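Local coordinates for protein alkaline serine protease (Pseudoalteromonas sp., PDB 1Y9Z) that probably hydrolyses peptide bonds in proteins as a cold-adapted serine protease of the subtilisin family, with a beta-barrel domain inserted in its alpha/beta core, at residues Y171-M175 against R395-N399; T193-S199 against R410-Y416. All coordinates share one frame; numbering follows the deposited sequence.

Contact 1: residues Y171-M175 against R395-N399. With NA (sodium ion), chain E; NA (sodium ion), chain F.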
ATOM      1  N   TYR A 171      -5.723   2.115  20.592  1.00  9.70           N
ATOM      2  CA  TYR A 171      -6.711   1.792  21.625  1.00  9.54           C
ATOM      3  C   TYR A 171      -6.766   0.262  21.637  1.00 10.27           C
ATOM      4  O   TYR A 171      -6.535  -0.372  20.607  1.00 10.95           O
ATOM      5  CB  TYR A 171      -8.098   2.333  21.261  1.00  9.28           C
ATOM      6  CG  TYR A 171      -8.257   3.829  21.399  1.00  9.04           C
ATOM      7  CD1 TYR A 171      -8.751   4.592  20.344  1.00  9.06           C
ATOM      8  CD2 TYR A 171      -7.949   4.482  22.595  1.00  9.61           C
ATOM      9  CE1 TYR A 171      -8.937   5.961  20.469  1.00  9.89           C
ATOM     10  CE2 TYR A 171      -8.134   5.856  22.732  1.00 10.08           C
ATOM     11  CZ  TYR A 171      -8.628   6.587  21.664  1.00  9.57           C
ATOM     12  OH  TYR A 171      -8.820   7.943  21.790  1.00 10.68           O
ATOM     13  N   ASP A 172      -7.079  -0.335  22.780  1.00 11.12           N
ATOM     14  CA  ASP A 172      -7.134  -1.794  22.867  1.00 11.54           C
ATOM     15  C   ASP A 172      -8.243  -2.442  22.039  1.00 11.35           C
ATOM     16  O   ASP A 172      -8.178  -3.632  21.731  1.00 11.58           O
ATOM     17  CB  ASP A 172      -7.280  -2.233  24.326  1.00 14.63           C
ATOM     18  CG  ASP A 172      -6.024  -1.984  25.135  1.00 18.92           C
ATOM     19  OD1 ASP A 172      -4.937  -2.388  24.675  1.00 21.20           O
ATOM     20  OD2 ASP A 172      -6.128  -1.396  26.232  1.00 23.74           O
ATOM     21  N   SER A 173      -9.254  -1.662  21.675  1.00 10.01           N
ATOM     22  CA  SER A 173     -10.384  -2.171  20.901  1.00 10.22           C
ATOM     23  C   SER A 173     -10.132  -2.178  19.396  1.00 10.65           C
ATOM     24  O   SER A 173     -10.991  -2.608  18.621  1.00 10.55           O
ATOM     25  CB  SER A 173     -11.618  -1.315  21.181  1.00 10.94           C
ATOM     26  OG  SER A 173     -11.390   0.027  20.775  1.00 11.65           O
ATOM     27  N   VAL A 174      -8.956  -1.711  18.992  1.00 10.11           N
ATOM     28  CA  VAL A 174      -8.608  -1.610  17.578  1.00 10.43           C
ATOM     29  C   VAL A 174      -7.315  -2.340  17.234  1.00  9.88           C
ATOM     30  O   VAL A 174      -6.359  -2.316  18.013  1.00 10.04           O
ATOM     31  CB  VAL A 174      -8.439  -0.119  17.185  1.00  9.29           C
ATOM     32  CG1 VAL A 174      -8.173   0.017  15.696  1.00 10.11           C
ATOM     33  CG2 VAL A 174      -9.671   0.672  17.599  1.00 10.65           C
ATOM     34  N   MET A 175      -7.286  -2.991  16.072  1.00  9.36           N
ATOM     35  CA  MET A 175      -6.077  -3.680  15.632  1.00  9.21           C
ATOM     36  C   MET A 175      -5.136  -2.652  15.013  1.00  9.75           C
ATOM     37  O   MET A 175      -5.495  -1.985  14.040  1.00 10.95           O
ATOM     38  CB  MET A 175      -6.390  -4.746  14.576  1.00 10.39           C
ATOM     39  CG  MET A 175      -7.233  -5.910  15.049  1.00 10.80           C
ATOM     40  SD  MET A 175      -7.341  -7.198  13.779  1.00 12.33           S
ATOM     41  CE  MET A 175      -5.826  -8.103  14.089  1.00 13.32           C
ATOM     42  N   ARG A 395     -10.490 -11.558  15.374  1.00 12.14           N
ATOM     43  CA  ARG A 395      -9.258 -10.843  15.688  1.00 11.84           C
ATOM     44  C   ARG A 395      -8.229 -11.831  16.240  1.00 12.37           C
ATOM     45  O   ARG A 395      -7.070 -11.837  15.825  1.00 11.16           O
ATOM     46  CB  ARG A 395      -9.552  -9.744  16.716  1.00 12.03           C
ATOM     47  CG  ARG A 395      -8.365  -8.871  17.088  1.00 11.93           C
ATOM     48  CD  ARG A 395      -8.816  -7.747  18.003  1.00 12.92           C
ATOM     49  NE  ARG A 395      -7.703  -6.935  18.483  1.00 11.95           N
ATOM     50  CZ  ARG A 395      -7.836  -5.931  19.343  1.00 11.65           C
ATOM     51  NH1 ARG A 395      -6.770  -5.242  19.730  1.00 12.43           N
ATOM     52  NH2 ARG A 395      -9.036  -5.613  19.812  1.00 12.13           N
ATOM     53  N   ALA A 396      -8.667 -12.674  17.171  1.00 12.20           N
ATOM     54  CA  ALA A 396      -7.786 -13.669  17.771  1.00 13.14           C
ATOM     55  C   ALA A 396      -7.276 -14.648  16.718  1.00 13.18           C
ATOM     56  O   ALA A 396      -6.107 -15.039  16.736  1.00 14.08           O
ATOM     57  CB  ALA A 396      -8.525 -14.422  18.873  1.00 13.63           C
ATOM     58  N   ALA A 397      -8.152 -15.039  15.798  1.00 12.76           N
ATOM     59  CA  ALA A 397      -7.778 -15.971  14.743  1.00 12.75           C
ATOM     60  C   ALA A 397      -6.681 -15.381  13.863  1.00 12.16           C
ATOM     61  O   ALA A 397      -5.726 -16.067  13.501  1.00 12.92           O
ATOM     62  CB  ALA A 397      -8.994 -16.321  13.899  1.00 12.73           C
ATOM     63  N   LEU A 398      -6.812 -14.104  13.521  1.00 11.77           N
ATOM     64  CA  LEU A 398      -5.816 -13.449  12.681  1.00 11.80           C
ATOM     65  C   LEU A 398      -4.458 -13.403  13.381  1.00 11.55           C
ATOM     66  O   LEU A 398      -3.423 -13.672  12.773  1.00 12.08           O
ATOM     67  CB  LEU A 398      -6.271 -12.029  12.327  1.00 11.82           C
ATOM     68  CG  LEU A 398      -7.588 -11.914  11.550  1.00 12.61           C
ATOM     69  CD1 LEU A 398      -7.934 -10.449  11.345  1.00 13.30           C
ATOM     70  CD2 LEU A 398      -7.466 -12.628  10.211  1.00 13.28           C
ATOM     71  N   ASN A 399      -4.467 -13.073  14.667  1.00 12.80           N
ATOM     72  CA  ASN A 399      -3.234 -12.991  15.441  1.00 13.25           C
ATOM     73  C   ASN A 399      -2.597 -14.359  15.653  1.00 13.89           C
ATOM     74  O   ASN A 399      -1.379 -14.512  15.552  1.00 13.69           O
ATOM     75  CB  ASN A 399      -3.519 -12.348  16.799  1.00 13.03           C
ATOM     76  CG  ASN A 399      -3.865 -10.880  16.685  1.00 13.63           C
ATOM     77  OD1 ASN A 399      -4.484 -10.302  17.582  1.00 16.27           O
ATOM     78  ND2 ASN A 399      -3.457 -10.264  15.585  1.00 10.99           N
TER
HETATM   79 NA    NA E 607      -4.840  -1.289  19.311  1.00  8.76          NA
HETATM   80 NA    NA F 608      -3.546  -3.115  18.523  1.00 17.15          NA

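Contact 2: residues T193-S199 against R410-Y416. With NA (sodium ion), chain F; NA (sodium ion), chain E; CA (calcium ion), chain D.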
ATOM      1  N   THR A 193       5.199   0.158  18.233  1.00  9.73           N
ATOM      2  CA  THR A 193       4.653   0.323  19.578  1.00  9.44           C
ATOM      3  C   THR A 193       4.237  -1.024  20.143  1.00  9.61           C
ATOM      4  O   THR A 193       4.207  -2.024  19.422  1.00  9.62           O
ATOM      5  CB  THR A 193       3.386   1.202  19.570  1.00  9.37           C
ATOM      6  OG1 THR A 193       2.288   0.427  19.067  1.00  9.52           O
ATOM      7  CG2 THR A 193       3.577   2.436  18.691  1.00 10.22           C
ATOM      8  N   ASP A 194       3.903  -1.051  21.429  1.00  8.99           N
ATOM      9  CA  ASP A 194       3.462  -2.295  22.035  1.00 10.66           C
ATOM     10  C   ASP A 194       2.005  -2.584  21.689  1.00 10.94           C
ATOM     11  O   ASP A 194       1.433  -3.568  22.151  1.00 12.94           O
ATOM     12  CB  ASP A 194       3.685  -2.297  23.560  1.00 12.68           C
ATOM     13  CG  ASP A 194       3.052  -1.113  24.267  1.00 13.93           C
ATOM     14  OD1 ASP A 194       2.341  -0.315  23.628  1.00 14.45           O
ATOM     15  OD2 ASP A 194       3.274  -0.988  25.492  1.00 16.93           O
ATOM     16  N   GLN A 195       1.414  -1.717  20.868  1.00  9.76           N
ATOM     17  CA  GLN A 195       0.039  -1.900  20.404  1.00  9.44           C
ATOM     18  C   GLN A 195       0.051  -2.557  19.021  1.00  9.51           C
ATOM     19  O   GLN A 195      -0.909  -3.229  18.657  1.00  9.42           O
ATOM     20  CB  GLN A 195      -0.702  -0.563  20.315  1.00  8.92           C
ATOM     21  CG  GLN A 195      -1.303  -0.059  21.622  1.00  9.69           C
ATOM     22  CD  GLN A 195      -2.554  -0.820  22.039  1.00 10.14           C
ATOM     23  OE1 GLN A 195      -3.396  -1.168  21.206  1.00 11.08           O
ATOM     24  NE2 GLN A 195      -2.692  -1.060  23.339  1.00 11.09           N
ATOM     25  N   VAL A 196       1.125  -2.355  18.253  1.00  9.65           N
ATOM     26  CA  VAL A 196       1.222  -2.956  16.919  1.00  9.72           C
ATOM     27  C   VAL A 196       0.878  -4.428  17.084  1.00 10.13           C
ATOM     28  O   VAL A 196       1.510  -5.153  17.855  1.00 10.74           O
ATOM     29  CB  VAL A 196       2.629  -2.783  16.315  1.00  8.97           C
ATOM     30  CG1 VAL A 196       2.767  -3.626  15.040  1.00 10.00           C
ATOM     31  CG2 VAL A 196       2.852  -1.315  15.971  1.00 10.03           C
ATOM     32  N   GLU A 197      -0.129  -4.858  16.335  1.00 10.69           N
ATOM     33  CA  GLU A 197      -0.667  -6.206  16.451  1.00 10.85           C
ATOM     34  C   GLU A 197      -0.427  -7.154  15.283  1.00 10.41           C
ATOM     35  O   GLU A 197      -0.238  -8.356  15.478  1.00 10.58           O
ATOM     36  CB  GLU A 197      -2.169  -6.061  16.694  1.00 13.01           C
ATOM     37  CG  GLU A 197      -2.869  -7.221  17.352  1.00 14.38           C
ATOM     38  CD  GLU A 197      -4.268  -6.834  17.783  1.00 14.70           C
ATOM     39  OE1 GLU A 197      -4.425  -5.725  18.339  1.00 15.45           O
ATOM     40  OE2 GLU A 197      -5.207  -7.624  17.575  1.00 16.51           O
ATOM     41  N   ILE A 198      -0.442  -6.621  14.071  1.00  9.94           N
ATOM     42  CA  ILE A 198      -0.271  -7.462  12.898  1.00  9.97           C
ATOM     43  C   ILE A 198       0.291  -6.618  11.762  1.00 10.19           C
ATOM     44  O   ILE A 198       0.184  -5.390  11.789  1.00 10.20           O
ATOM     45  CB  ILE A 198      -1.640  -8.086  12.521  1.00 11.19           C
ATOM     46  CG1 ILE A 198      -1.447  -9.287  11.601  1.00 11.31           C
ATOM     47  CG2 ILE A 198      -2.535  -7.039  11.870  1.00 11.71           C
ATOM     48  CD1 ILE A 198      -2.692 -10.151  11.481  1.00 13.47           C
ATOM     49  N   SER A 199       0.894  -7.272  10.775  1.00  9.82           N
ATOM     50  CA  SER A 199       1.491  -6.576   9.644  1.00 10.05           C
ATOM     51  C   SER A 199       0.817  -6.875   8.317  1.00  9.79           C
ATOM     52  O   SER A 199       0.170  -7.911   8.142  1.00 10.66           O
ATOM     53  CB  SER A 199       2.971  -6.940   9.517  1.00 10.17           C
ATOM     54  OG  SER A 199       3.698  -6.568  10.674  1.00 11.48           O
ATOM     55  N   ARG A 410       5.974 -11.920  19.358  1.00 13.96           N
ATOM     56  CA  ARG A 410       5.425 -10.604  19.077  1.00 13.87           C
ATOM     57  C   ARG A 410       6.476  -9.526  19.312  1.00 13.61           C
ATOM     58  O   ARG A 410       7.216  -9.575  20.292  1.00 14.76           O
ATOM     59  CB  ARG A 410       4.214 -10.335  19.973  1.00 14.67           C
ATOM     60  CG  ARG A 410       3.529  -9.007  19.690  1.00 14.22           C
ATOM     61  CD  ARG A 410       2.338  -8.773  20.610  1.00 15.70           C
ATOM     62  NE  ARG A 410       1.625  -7.554  20.238  1.00 14.72           N
ATOM     63  CZ  ARG A 410       0.418  -7.218  20.686  1.00 14.70           C
ATOM     64  NH1 ARG A 410      -0.144  -6.086  20.284  1.00 15.80           N
ATOM     65  NH2 ARG A 410      -0.229  -8.011  21.530  1.00 16.71           N
ATOM     66  N   ASP A 411       6.559  -8.566  18.396  1.00 12.33           N
ATOM     67  CA  ASP A 411       7.493  -7.456  18.549  1.00 11.66           C
ATOM     68  C   ASP A 411       6.789  -6.159  18.161  1.00 11.00           C
ATOM     69  O   ASP A 411       5.737  -6.187  17.516  1.00 11.44           O
ATOM     70  CB  ASP A 411       8.772  -7.666  17.721  1.00 11.23           C
ATOM     71  CG  ASP A 411       8.495  -7.978  16.267  1.00 12.27           C
ATOM     72  OD1 ASP A 411       8.587  -9.164  15.885  1.00 12.57           O
ATOM     73  OD2 ASP A 411       8.184  -7.034  15.514  1.00 12.29           O
ATOM     74  N   ASN A 412       7.359  -5.030  18.569  1.00 10.66           N
ATOM     75  CA  ASN A 412       6.759  -3.724  18.300  1.00 10.17           C
ATOM     76  C   ASN A 412       6.778  -3.299  16.838  1.00 10.00           C
ATOM     77  O   ASN A 412       5.990  -2.446  16.428  1.00 10.20           O
ATOM     78  CB  ASN A 412       7.440  -2.638  19.139  1.00  9.69           C
ATOM     79  CG  ASN A 412       7.174  -2.783  20.631  1.00 10.67           C
ATOM     80  OD1 ASN A 412       7.540  -1.907  21.414  1.00 11.79           O
ATOM     81  ND2 ASN A 412       6.540  -3.882  21.027  1.00 12.27           N
ATOM     82  N   GLN A 413       7.680  -3.877  16.055  1.00 10.15           N
ATOM     83  CA  GLN A 413       7.766  -3.528  14.641  1.00 10.56           C
ATOM     84  C   GLN A 413       6.719  -4.210  13.767  1.00 10.54           C
ATOM     85  O   GLN A 413       6.087  -3.563  12.929  1.00 10.20           O
ATOM     86  CB  GLN A 413       9.155  -3.866  14.088  1.00 11.21           C
ATOM     87  CG  GLN A 413      10.247  -2.887  14.487  1.00 12.20           C
ATOM     88  CD  GLN A 413      10.662  -3.006  15.939  1.00 14.07           C
ATOM     89  OE1 GLN A 413      11.092  -2.025  16.550  1.00 16.49           O
ATOM     90  NE2 GLN A 413      10.555  -4.207  16.497  1.00 11.84           N
ATOM     91  N   THR A 414       6.523  -5.507  13.975  1.00 10.68           N
ATOM     92  CA  THR A 414       5.599  -6.283  13.153  1.00 10.13           C
ATOM     93  C   THR A 414       4.437  -6.972  13.874  1.00 10.10           C
ATOM     94  O   THR A 414       3.646  -7.678  13.241  1.00 10.65           O
ATOM     95  CB  THR A 414       6.381  -7.354  12.369  1.00 10.80           C
ATOM     96  OG1 THR A 414       7.004  -8.263  13.289  1.00 10.98           O
ATOM     97  CG2 THR A 414       7.460  -6.700  11.517  1.00 10.99           C
ATOM     98  N   GLY A 415       4.322  -6.768  15.182  1.00 10.56           N
ATOM     99  CA  GLY A 415       3.251  -7.408  15.925  1.00 10.24           C
ATOM    100  C   GLY A 415       3.416  -8.918  15.877  1.00 10.89           C
ATOM    101  O   GLY A 415       4.519  -9.429  16.063  1.00 11.45           O
ATOM    102  N   TYR A 416       2.326  -9.636  15.625  1.00 11.15           N
ATOM    103  CA  TYR A 416       2.391 -11.091  15.543  1.00 11.38           C
ATOM    104  C   TYR A 416       2.931 -11.557  14.195  1.00 12.71           C
ATOM    105  O   TYR A 416       3.220 -12.740  14.011  1.00 13.79           O
ATOM    106  CB  TYR A 416       1.012 -11.698  15.803  1.00 11.82           C
ATOM    107  CG  TYR A 416       0.595 -11.598  17.252  1.00 12.64           C
ATOM    108  CD1 TYR A 416       1.295 -12.286  18.246  1.00 14.34           C
ATOM    109  CD2 TYR A 416      -0.475 -10.793  17.637  1.00 13.24           C
ATOM    110  CE1 TYR A 416       0.938 -12.172  19.586  1.00 14.46           C
ATOM    111  CE2 TYR A 416      -0.838 -10.670  18.977  1.00 13.74           C
ATOM    112  CZ  TYR A 416      -0.127 -11.362  19.944  1.00 14.85           C
ATOM    113  OH  TYR A 416      -0.475 -11.225  21.270  1.00 17.60           O
TER
HETATM  114 NA    NA F 608      -3.546  -3.115  18.523  1.00 17.15          NA
HETATM  115 NA    NA E 607      -4.840  -1.289  19.311  1.00  8.76          NA
HETATM  116 CA    CA D 604       8.222 -11.438  15.569  1.00 12.94          CA
HETATM  117  O   HOH W   1       3.584  -5.050  19.792  1.00 17.70           O
HETATM  118  O   HOH W   2      -2.932  -5.831  20.921  1.00 20.48           O
HETATM  119  O   HOH W   3       6.294 -10.664  14.346  1.00 11.93           O

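Contact 1: residues Y171-M175 against R395-N399
Arg395 reaches from its helix to the turn at residues 171-174 and closes the end of its guanidinium group on a single backbone oxygen, Asp172 O. Both terminal nitrogens take part: Arg395 NH2 lies 2.9 Å from Asp172 O, in the carbonyl plane and on a lone pair, whereas Arg395 NH1, also 2.9 Å from Asp172 O, comes from above that plane. Both bonds are bent, near 145° at the hydrogen, as expected when two donors share one acceptor. The arm is at full stretch: CG stands opposite the backbone N (chi1 -177°) and every later torsion is extended, which carries the charge from the helix to the turn. Val174 C and Met175 N lie over one face of the guanidinium, toward its rim. Its NE is engaged in a salt bridge with Glu197, so three nitrogens fix the group's rotation.

Met175 runs antiparallel to the arginine arm. Its CG packs 3.6 Å from Arg395 NE, and a bend at the last torsion (chi3 84°) turns CE to the helix beside Asn399, while SD meets Leu398 CD1 at 4.1 Å. The type I turn directs Tyr171 O and Val174 O to one sodium ion, at 2.3 and 2.2 Å; the arginine grips Asp172 O within this same turn.

Strand 174-180 is hydrogen-bonded through Met175 to strand 152-156. Tyr147 of helix 137-148 touches both Ser173 and Arg395, and helix 421-430 packs behind Ala397 and Leu398 of helix 391-401.

Contact 2: residues T193-S199 against R410-Y416
Arg410 crosses to the start of strand 196-201. From CB the chain runs extended to NE, with CD over one face of the Tyr416 ring, toward its rim, 3.6 Å above the plane. NE donates weakly to Val196 O and to a water within hydrogen-bonding distance of Thr193 O and Val196 O. Arg410 NH1 binds Val196 O at 3.1 Å and a second water, which reaches Glu197 OE1, a sodium ligand, while Glu197 OE2 pairs with Arg395; Arg410 NH2 turns back weakly to Tyr416 OH.

A backbone bond joins the segments: Tyr416 N meets Glu197 O at 2.9 Å, nearly straight at 172°. Side-chain Ser199 OG donates to backbone Thr414 O at 2.8 Å. At Gly415 a side chain would collide with Glu197 C. Asn412 lays its amide against Thr193, CG 3.3 Å from Thr193 O, ND2 beside Asp194 CA; an alanine here would probably uncover the Thr193-Asp194 peptide. Asp411 OD1 binds calcium; Thr414 N to Asp411 OD2 makes an Asx motif, and Thr414 OG1 adds a second donor to that oxygen.

The loop between helices 391-401 and 421-430 flanks strand 196-201, which also neighbours strand 174-180, and Tyr416 touches Asn399 of helix 391-401.

In the fold
From the N terminus, the chain passes through residues 171-175 and then 193-199, which lead into strands 174-180 and 196-201, neighbours in the central sheet, before leaving for the inserted barrel and returning by helix 368-385. It is a worked example of distant segments brought together: contact 1 closes a loop of 219 intervening residues at helix 391-401, and contact 2 closes one of 210 at the calcium-bound loop. The two loops cross rather than nest. Their centres lie 11 Å apart, linked by the Arg395-Glu197 pair and by two sodium ions that draw ligands from both segments, 171-175 and 193-199, tying sheet and C-terminal helices together.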